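PDB 6AD3: lovastatin nonaketide synthase mokA from Monascus pilosus, which catalyses the iterative nine-step assembly of the lovastatin (monacolin K) polyketide, the chain described being the condensation domain of this multifunctional synthase. Local coordinates for residues Q254-A257 with D258-Y261; E399-Q402 with H403-V406; A260-E263 with S264-H267; P237-A240 with D241-R245. The protein carries 1 engineered substitution. All coordinates share one frame; numbering follows the deposited sequence.

Interaction 1: Q254-A257 with D258-Y261; sequences QMDA and DLAY
L259 has CG anti to its own carbonyl carbon and beside its backbone N (chi1 -77°), a torsion that turns the isobutyl group back along the chain toward M255. CG then lies 3.5 Å from M255 O, and the branch CD1 comes to 4.4 Å from M255 CB, a loose apolar contact. D258 takes a similar first torsion (chi1 -64°), and its CB lies 3.6 Å from the same oxygen, M255 O, so both side chains pass this carbonyl at their roots. The backbone evidence places the contact at the start of helix 256-266: L259 N donates to M255 O at 2.9 Å with an N-H...O angle of 168°, and the same four-residue step recurs from A260 N to D256 O and from Y261 N to A257 O, both 3.0 Å. At this first turn a water accepts the N-H of D258 (2.9 Å from D258 N) and donates to Q254 O (2.8 Å), bridging the loop to the helix. The buried M255 side chain runs out almost fully extended and packs on Q246 and L250 of helix 239-251. L259 also touches L250, and V410 and R414 of helix 408-414. The polar ends turn to another partner region: D258 OD1 is hydrogen-bonded to H403 ND1, and Y261 OH to E399 OE1, while the Y261 ring stacks on that of H403.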
loop_
_atom_site.group_PDB
_atom_site.type_symbol
_atom_site.label_atom_id
_atom_site.label_comp_id
_atom_site.label_asym_id
_atom_site.label_seq_id
_atom_site.Cartn_x
_atom_site.Cartn_y
_atom_site.Cartn_z
ATOM N N GLN A 254 4.976 -14.189 21.750
ATOM C CA GLN A 254 5.253 -12.804 22.010
ATOM C C GLN A 254 4.330 -11.837 21.280
ATOM O O GLN A 254 4.404 -10.631 21.498
ATOM C CB GLN A 254 6.690 -12.497 21.676
ATOM C CG GLN A 254 7.635 -13.211 22.598
ATOM C CD GLN A 254 9.023 -12.662 22.509
ATOM O OE1 GLN A 254 9.388 -11.752 23.249
ATOM N NE2 GLN A 254 9.755 -13.101 21.508
ATOM N N MET A 255 3.544 -12.348 20.343
ATOM C CA MET A 255 2.485 -11.539 19.738
ATOM C C MET A 255 1.162 -11.755 20.426
ATOM O O MET A 255 0.150 -11.232 19.972
ATOM C CB MET A 255 2.324 -11.850 18.233
ATOM C CG MET A 255 3.443 -11.292 17.377
ATOM S SD MET A 255 2.994 -11.444 15.626
ATOM C CE MET A 255 4.532 -10.860 14.919
ATOM N N ASP A 256 1.129 -12.595 21.472
ATOM C CA ASP A 256 -0.165 -13.019 22.010
ATOM C C ASP A 256 -0.951 -11.855 22.581
ATOM O O ASP A 256 -2.159 -11.794 22.396
ATOM C CB ASP A 256 0.001 -14.121 23.065
ATOM C CG ASP A 256 0.253 -15.491 22.444
ATOM O OD1 ASP A 256 0.188 -15.622 21.203
ATOM O OD2 ASP A 256 0.546 -16.438 23.205
ATOM N N ALA A 257 -0.277 -10.910 23.238
ATOM C CA ALA A 257 -0.980 -9.746 23.813
ATOM C C ALA A 257 -1.531 -8.813 22.721
ATOM O O ALA A 257 -2.656 -8.269 22.842
ATOM C CB ALA A 257 -0.067 -8.982 24.748
ATOM N N ASP A 258 -0.794 -8.702 21.618
ATOM C CA ASP A 258 -1.251 -7.902 20.479
ATOM C C ASP A 258 -2.432 -8.547 19.797
ATOM O O ASP A 258 -3.449 -7.880 19.488
ATOM C CB ASP A 258 -0.111 -7.672 19.488
ATOM C CG ASP A 258 1.025 -6.850 20.072
ATOM O OD1 ASP A 258 0.791 -6.042 20.976
ATOM O OD2 ASP A 258 2.181 -7.062 19.662
ATOM N N LEU A 259 -2.357 -9.858 19.632
ATOM C CA LEU A 259 -3.466 -10.613 19.094
ATOM C C LEU A 259 -4.732 -10.501 19.942
ATOM O O LEU A 259 -5.811 -10.276 19.409
ATOM C CB LEU A 259 -3.067 -12.077 18.917
ATOM C CG LEU A 259 -2.196 -12.345 17.694
ATOM C CD1 LEU A 259 -1.621 -13.751 17.797
ATOM C CD2 LEU A 259 -2.955 -12.148 16.397
ATOM N N ALA A 260 -4.585 -10.519 21.261
ATOM C CA ALA A 260 -5.745 -10.417 22.144
ATOM C C ALA A 260 -6.359 -9.025 22.053
ATOM O O ALA A 260 -7.577 -8.879 22.100
ATOM C CB ALA A 260 -5.362 -10.735 23.600
ATOM N N TYR A 261 -5.522 -8.015 21.873
ATOM C CA TYR A 261 -6.006 -6.648 21.690
ATOM C C TYR A 261 -6.888 -6.549 20.463
ATOM O O TYR A 261 -8.013 -6.062 20.531
ATOM C CB TYR A 261 -4.837 -5.682 21.548
ATOM C CG TYR A 261 -5.235 -4.295 21.160
ATOM C CD1 TYR A 261 -5.655 -3.390 22.115
ATOM C CD2 TYR A 261 -5.186 -3.873 19.833
ATOM C CE1 TYR A 261 -5.956 -2.087 21.779
ATOM C CE2 TYR A 261 -5.520 -2.569 19.480
ATOM C CZ TYR A 261 -5.947 -1.696 20.453
ATOM O OH TYR A 261 -6.260 -0.389 20.132
HETATM O O HOH W 1 2.010 -9.207 22.017
#

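Interaction 2: E399-Q402 with H403-V406; sequences EAMQ and HARV
H403 folds back against Q402 and the last turn before it, and this is where the contact is closest. The H403 ring, with CG beside the backbone N (chi1 -55°), has Q402 CB over one face, 4.2 Å from the centroid and 15° off the ring normal, a CH-pi contact displaced toward the rim. CD2 of H403 also stands 3.3 Å from E399 O, approached obliquely. The backbone bond is of ordinary length, H403 N to A400 O at 2.9 Å, but its donor sits well above the carbonyl plane instead of on a lone pair. On the other side the packing is slack: M401 CE comes no nearer to A404 CB than 4.3 Å, and M401 is solvent-exposed, though it rests on L373. A404 and A400 themselves are buried, leaning on L373 and L375 of strand 371-377 respectively. The bond from D258 of helix 256-266 helps fix the rotation of the H403 ring and suggests that ND1 bears a proton. H403 O accepts from W262 NE1. A backbone bond spanning three residues, A400 to H403, is of the 3-10 type, here in the turn that takes the chain from helix 386-401 into the loop before helix 408-414.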
loop_
_atom_site.group_PDB
_atom_site.type_symbol
_atom_site.label_atom_id
_atom_site.label_comp_id
_atom_site.label_asym_id
_atom_site.label_seq_id
_atom_site.Cartn_x
_atom_site.Cartn_y
_atom_site.Cartn_z
ATOM N N GLU A 399 -2.918 4.024 20.370
ATOM C CA GLU A 399 -3.132 2.723 20.997
ATOM C C GLU A 399 -2.893 1.589 19.989
ATOM O O GLU A 399 -2.247 0.604 20.295
ATOM C CB GLU A 399 -4.530 2.653 21.576
ATOM C CG GLU A 399 -4.766 1.464 22.475
ATOM C CD GLU A 399 -6.184 1.453 23.004
ATOM O OE1 GLU A 399 -7.084 0.955 22.295
ATOM O OE2 GLU A 399 -6.402 2.020 24.078
ATOM N N ALA A 400 -3.416 1.742 18.783
ATOM C CA ALA A 400 -3.178 0.769 17.727
ATOM C C ALA A 400 -1.674 0.558 17.515
ATOM O O ALA A 400 -1.248 -0.549 17.282
ATOM C CB ALA A 400 -3.847 1.192 16.433
ATOM N N MET A 401 -0.894 1.637 17.571
ATOM C CA MET A 401 0.526 1.581 17.243
ATOM C C MET A 401 1.335 0.867 18.325
ATOM O O MET A 401 2.403 0.304 18.039
ATOM C CB MET A 401 1.086 2.993 17.012
ATOM C CG MET A 401 0.573 3.641 15.745
ATOM S SD MET A 401 0.855 2.642 14.273
ATOM C CE MET A 401 2.624 2.655 14.183
ATOM N N GLN A 402 0.744 0.686 19.493
ATOM C CA GLN A 402 1.339 -0.181 20.490
ATOM C C GLN A 402 1.206 -1.668 20.157
ATOM O O GLN A 402 1.736 -2.509 20.872
ATOM C CB GLN A 402 0.728 0.118 21.858
ATOM C CG GLN A 402 1.047 1.515 22.340
ATOM C CD GLN A 402 0.277 1.871 23.581
ATOM O OE1 GLN A 402 -0.769 1.293 23.858
ATOM N NE2 GLN A 402 0.792 2.821 24.346
ATOM N N HIS A 403 0.351 -1.994 19.192
ATOM C CA HIS A 403 0.056 -3.381 18.895
ATOM C C HIS A 403 0.174 -3.565 17.400
ATOM O O HIS A 403 -0.566 -4.328 16.819
ATOM C CB HIS A 403 -1.375 -3.745 19.329
ATOM C CG HIS A 403 -1.652 -3.457 20.773
ATOM N ND1 HIS A 403 -1.065 -4.171 21.789
ATOM C CD2 HIS A 403 -2.381 -2.486 21.369
ATOM C CE1 HIS A 403 -1.451 -3.681 22.953
ATOM N NE2 HIS A 403 -2.279 -2.680 22.727
ATOM N N ALA A 404 1.113 -2.871 16.791
ATOM C CA ALA A 404 1.172 -2.820 15.322
ATOM C C ALA A 404 1.872 -4.018 14.646
ATOM O O ALA A 404 1.873 -4.094 13.437
ATOM C CB ALA A 404 1.851 -1.538 14.867
ATOM N N ARG A 405 2.549 -4.866 15.422
ATOM C CA ARG A 405 3.441 -5.883 14.854
ATOM C C ARG A 405 2.724 -7.117 14.297
ATOM O O ARG A 405 3.337 -7.957 13.653
ATOM C CB ARG A 405 4.435 -6.345 15.894
ATOM C CG ARG A 405 5.448 -5.299 16.302
ATOM C CD ARG A 405 6.358 -5.869 17.391
ATOM N NE ARG A 405 6.824 -4.858 18.338
ATOM C CZ ARG A 405 7.943 -4.158 18.186
ATOM N NH1 ARG A 405 8.700 -4.332 17.108
ATOM N NH2 ARG A 405 8.304 -3.278 19.109
ATOM N N VAL A 406 1.425 -7.218 14.490
ATOM C CA VAL A 406 0.711 -8.363 14.015
ATOM C C VAL A 406 0.356 -8.247 12.522
ATOM O O VAL A 406 -0.428 -7.375 12.146
ATOM C CB VAL A 406 -0.576 -8.573 14.807
ATOM C CG1 VAL A 406 -1.279 -9.822 14.327
ATOM C CG2 VAL A 406 -0.252 -8.694 16.269
#

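Interaction 3: A260-E263 with S264-H267; sequences AYWE and SMHH
M265 brings its terminal methyl to two aromatic residues at once: CE lies 3.5 Å from Y261 OH, a hydroxyl hydrogen-bonded to E399, and 3.6 Å from W262 CZ3. The chain of M265 starts anti to the backbone N and stays extended as far as SD, then bends at chi3 (-71°), which turns CE in toward the aromatic pair. Its sulfur runs beside the indole, SD being 3.6 Å from W262 CZ3 and 4.7 Å from the centroid of the six-membered ring. At 70° off the ring normal, this Met-aromatic contact is oblique. The tyrosine ring stands nearly at right angles to the indole, its CD2 edge 3.6 Å above the indole plane and over its centre. Farther on, H266 CD2 approaches W262 O at 3.3 Å near the imidazole plane. The same W262 O accepts H266 N at 3.1 Å, so main chain and ring of H266 meet one carbonyl at the last turn of helix 256-266. W262 packs on L373, P374 and L375 of strand 371-377, and E263 OE2 forms a salt bridge with R414 NE. Because H266 NE2 is hydrogen-bonded to the carbonyl of P374, NE2 probably carries a proton. R376 NH1, bonded to M265 O, sets a positive charge at the helix C-terminus, where it would probably interact favourably with the negative end of the helix dipole.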
loop_
_atom_site.group_PDB
_atom_site.type_symbol
_atom_site.label_atom_id
_atom_site.label_comp_id
_atom_site.label_asym_id
_atom_site.label_seq_id
_atom_site.Cartn_x
_atom_site.Cartn_y
_atom_site.Cartn_z
ATOM N N ALA A 260 -4.585 -10.519 21.261
ATOM C CA ALA A 260 -5.745 -10.417 22.144
ATOM C C ALA A 260 -6.359 -9.025 22.053
ATOM O O ALA A 260 -7.577 -8.879 22.100
ATOM C CB ALA A 260 -5.362 -10.735 23.600
ATOM N N TYR A 261 -5.522 -8.015 21.873
ATOM C CA TYR A 261 -6.006 -6.648 21.690
ATOM C C TYR A 261 -6.888 -6.549 20.463
ATOM O O TYR A 261 -8.013 -6.062 20.531
ATOM C CB TYR A 261 -4.837 -5.682 21.548
ATOM C CG TYR A 261 -5.235 -4.295 21.160
ATOM C CD1 TYR A 261 -5.655 -3.390 22.115
ATOM C CD2 TYR A 261 -5.186 -3.873 19.833
ATOM C CE1 TYR A 261 -5.956 -2.087 21.779
ATOM C CE2 TYR A 261 -5.520 -2.569 19.480
ATOM C CZ TYR A 261 -5.947 -1.696 20.453
ATOM O OH TYR A 261 -6.260 -0.389 20.132
ATOM N N TRP A 262 -6.397 -7.046 19.337
ATOM C CA TRP A 262 -7.196 -6.981 18.111
ATOM C C TRP A 262 -8.390 -7.917 18.136
ATOM O O TRP A 262 -9.465 -7.564 17.657
ATOM C CB TRP A 262 -6.327 -7.234 16.878
ATOM C CG TRP A 262 -5.288 -6.201 16.676
ATOM C CD1 TRP A 262 -3.973 -6.348 16.857
ATOM C CD2 TRP A 262 -5.484 -4.847 16.243
ATOM N NE1 TRP A 262 -3.317 -5.166 16.573
ATOM C CE2 TRP A 262 -4.234 -4.232 16.225
ATOM C CE3 TRP A 262 -6.622 -4.064 15.976
ATOM C CZ2 TRP A 262 -4.063 -2.878 15.906
ATOM C CZ3 TRP A 262 -6.449 -2.744 15.624
ATOM C CH2 TRP A 262 -5.171 -2.170 15.557
ATOM N N GLU A 263 -8.242 -9.085 18.762
ATOM C CA GLU A 263 -9.332 -10.035 18.823
ATOM C C GLU A 263 -10.461 -9.487 19.678
ATOM O O GLU A 263 -11.629 -9.644 19.366
ATOM C CB GLU A 263 -8.847 -11.367 19.402
ATOM C CG GLU A 263 -8.099 -12.211 18.383
ATOM C CD GLU A 263 -7.735 -13.579 18.936
ATOM O OE1 GLU A 263 -8.646 -14.297 19.416
ATOM O OE2 GLU A 263 -6.554 -13.930 18.873
ATOM N N SER A 264 -10.109 -8.870 20.779
ATOM C CA SER A 264 -11.141 -8.319 21.656
ATOM C C SER A 264 -11.852 -7.143 20.970
ATOM O O SER A 264 -13.091 -7.045 20.988
ATOM C CB SER A 264 -10.533 -7.885 22.983
ATOM O OG SER A 264 -11.456 -7.052 23.653
ATOM N N MET A 265 -11.087 -6.295 20.265
ATOM C CA MET A 265 -11.674 -5.172 19.541
ATOM C C MET A 265 -12.764 -5.645 18.586
ATOM O O MET A 265 -13.802 -4.979 18.422
ATOM C CB MET A 265 -10.589 -4.436 18.744
ATOM C CG MET A 265 -11.118 -3.274 17.931
ATOM S SD MET A 265 -9.826 -2.508 16.925
ATOM C CE MET A 265 -8.814 -1.690 18.171
ATOM N N HIS A 266 -12.496 -6.765 17.916
ATOM C CA HIS A 266 -13.339 -7.250 16.825
ATOM C C HIS A 266 -14.309 -8.358 17.209
ATOM O O HIS A 266 -15.185 -8.734 16.425
ATOM C CB HIS A 266 -12.440 -7.677 15.657
ATOM C CG HIS A 266 -11.854 -6.507 14.940
ATOM N ND1 HIS A 266 -12.634 -5.662 14.185
ATOM C CD2 HIS A 266 -10.654 -5.899 15.064
ATOM C CE1 HIS A 266 -11.905 -4.638 13.789
ATOM N NE2 HIS A 266 -10.705 -4.752 14.319
ATOM N N HIS A 267 -14.316 -8.694 18.484
ATOM C CA HIS A 267 -15.246 -9.728 18.972
ATOM C C HIS A 267 -16.721 -9.263 18.849
ATOM O O HIS A 267 -17.046 -8.068 18.976
ATOM C CB HIS A 267 -14.924 -10.075 20.436
ATOM C CG HIS A 267 -15.593 -11.328 20.918
ATOM N ND1 HIS A 267 -16.809 -11.326 21.572
ATOM C CD2 HIS A 267 -15.213 -12.628 20.835
ATOM C CE1 HIS A 267 -17.162 -12.574 21.841
ATOM N NE2 HIS A 267 -16.231 -13.384 21.366
#

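Interaction 4: P237-A240 with D241-R245; sequences PQFA and DLATR
At the N-terminus of helix 239-251, Q238 occupies the N-cap, and D241 supplies a water-mediated counterpart of one half of a capping box. The water takes the N-H of Q238 (2.8 Å from Q238 N) and donates to D241 OD2 at 2.6 Å, so the N-cap amide and the carboxylate three residues on are linked indirectly. D241 OD2 also lies 3.8 Å from Q238 CB. Regular helical bonding begins with L242 N to Q238 O at 3.2 Å. A240 O, still in the first turn, is gripped twice by T244 one turn on: OG1 donates at 2.8 Å and the backbone N at 2.9 Å, arriving from opposite faces of the carbonyl plane. The hydroxyl reaches back because T244 OG1 sits beside its own N (chi1 -59°). Along another flank, A243 CB covers a face of the F239 ring, 4.0 Å from CE2. P237 CB and L242 CD1 make a looser apolar touch. The amide of Q238 spans to the end of helix 112-125, OE1 accepting from E127 N and NE2 donating to R125 O. F239 meets F369 edge-to-face and rests on I128 and on S79, between strand 72-77 and helix 80-91.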
loop_
_atom_site.group_PDB
_atom_site.type_symbol
_atom_site.label_atom_id
_atom_site.label_comp_id
_atom_site.label_asym_id
_atom_site.label_seq_id
_atom_site.Cartn_x
_atom_site.Cartn_y
_atom_site.Cartn_z
ATOM N N PRO A 237 20.682 -5.576 6.141
ATOM C CA PRO A 237 19.689 -6.378 6.812
ATOM C C PRO A 237 18.847 -7.162 5.812
ATOM O O PRO A 237 18.122 -6.587 5.010
ATOM C CB PRO A 237 18.859 -5.352 7.577
ATOM C CG PRO A 237 19.032 -4.096 6.838
ATOM C CD PRO A 237 20.392 -4.134 6.224
ATOM N N GLN A 238 18.988 -8.475 5.814
ATOM C CA GLN A 238 18.394 -9.245 4.757
ATOM C C GLN A 238 16.963 -9.650 5.146
ATOM O O GLN A 238 16.679 -9.986 6.320
ATOM C CB GLN A 238 19.239 -10.478 4.464
ATOM C CG GLN A 238 20.678 -10.144 4.047
ATOM C CD GLN A 238 20.756 -9.532 2.687
ATOM O OE1 GLN A 238 19.732 -9.412 1.971
ATOM N NE2 GLN A 238 21.984 -9.238 2.245
ATOM N N PHE A 239 16.102 -9.771 4.126
ATOM C CA PHE A 239 14.663 -9.972 4.361
ATOM C C PHE A 239 14.369 -11.219 5.156
ATOM O O PHE A 239 13.620 -11.191 6.121
ATOM C CB PHE A 239 13.922 -10.008 3.035
ATOM C CG PHE A 239 12.462 -10.196 3.180
ATOM C CD1 PHE A 239 11.687 -9.175 3.705
ATOM C CD2 PHE A 239 11.922 -11.466 3.100
ATOM C CE1 PHE A 239 10.315 -9.356 3.915
ATOM C CE2 PHE A 239 10.553 -11.661 3.268
ATOM C CZ PHE A 239 9.756 -10.608 3.679
ATOM N N ALA A 240 14.973 -12.352 4.775
ATOM C CA ALA A 240 14.632 -13.617 5.448
ATOM C C ALA A 240 14.959 -13.573 6.913
ATOM O O ALA A 240 14.237 -14.156 7.724
ATOM C CB ALA A 240 15.333 -14.786 4.777
ATOM N N ASP A 241 16.108 -12.985 7.250
ATOM C CA ASP A 241 16.504 -12.826 8.661
ATOM C C ASP A 241 15.428 -12.067 9.454
ATOM O O ASP A 241 14.942 -12.531 10.507
ATOM C CB ASP A 241 17.869 -12.130 8.747
ATOM C CG ASP A 241 18.998 -12.997 8.149
ATOM O OD1 ASP A 241 18.889 -14.215 8.268
ATOM O OD2 ASP A 241 19.987 -12.467 7.599
ATOM N N LEU A 242 14.978 -10.959 8.900
ATOM C CA LEU A 242 13.962 -10.153 9.577
ATOM C C LEU A 242 12.629 -10.863 9.630
ATOM O O LEU A 242 11.929 -10.817 10.657
ATOM C CB LEU A 242 13.823 -8.787 8.900
ATOM C CG LEU A 242 15.014 -7.871 9.056
ATOM C CD1 LEU A 242 14.853 -6.637 8.189
ATOM C CD2 LEU A 242 15.226 -7.490 10.514
ATOM N N ALA A 243 12.257 -11.527 8.540
ATOM C CA ALA A 243 10.963 -12.248 8.483
ATOM C C ALA A 243 10.930 -13.433 9.482
ATOM O O ALA A 243 9.919 -13.668 10.157
ATOM C CB ALA A 243 10.675 -12.730 7.072
ATOM N N THR A 244 12.073 -14.101 9.656
ATOM C CA THR A 244 12.149 -15.202 10.590
ATOM C C THR A 244 11.982 -14.736 12.023
ATOM O O THR A 244 11.261 -15.387 12.807
ATOM C CB THR A 244 13.448 -16.008 10.406
ATOM O OG1 THR A 244 13.486 -16.508 9.065
ATOM C CG2 THR A 244 13.520 -17.193 11.379
ATOM N N ARG A 245 12.540 -13.575 12.355
ATOM C CA ARG A 245 12.377 -13.037 13.693
ATOM C C ARG A 245 10.920 -12.739 14.012
ATOM O O ARG A 245 10.424 -12.971 15.127
ATOM C CB ARG A 245 13.221 -11.785 13.900
ATOM C CG ARG A 245 14.706 -12.070 14.033
ATOM C CD ARG A 245 15.471 -10.851 14.524
ATOM N NE ARG A 245 16.475 -11.228 15.520
ATOM C CZ ARG A 245 17.698 -10.707 15.600
ATOM N NH1 ARG A 245 18.090 -9.768 14.747
ATOM N NH2 ARG A 245 18.536 -11.130 16.537
HETATM O O HOH W 2 20.432 -9.878 7.792
#

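Interactions 1 and 3 are successive turns of helix 256-266, sharing A260 and Y261, with centres 9 Å apart. Interaction 2 docks on both: Y261 OH and E399 OE1 are 2.7 Å apart, D258 OD1 and H403 ND1 2.8 Å, and W262 NE1 and H403 O 2.9 Å. These three polar links join the helix to the turn after helix 386-401, at the edge of the six-stranded sheet formed by strand 371-377. Interaction 4 stands apart, its centre about 21 Å from that of interaction 1 and 28 Å from that of interaction 3. It opens helix 239-251, which precedes helix 256-266, and its nearest atoms are about 6 Å from interaction 1 and about 8 Å from interaction 2.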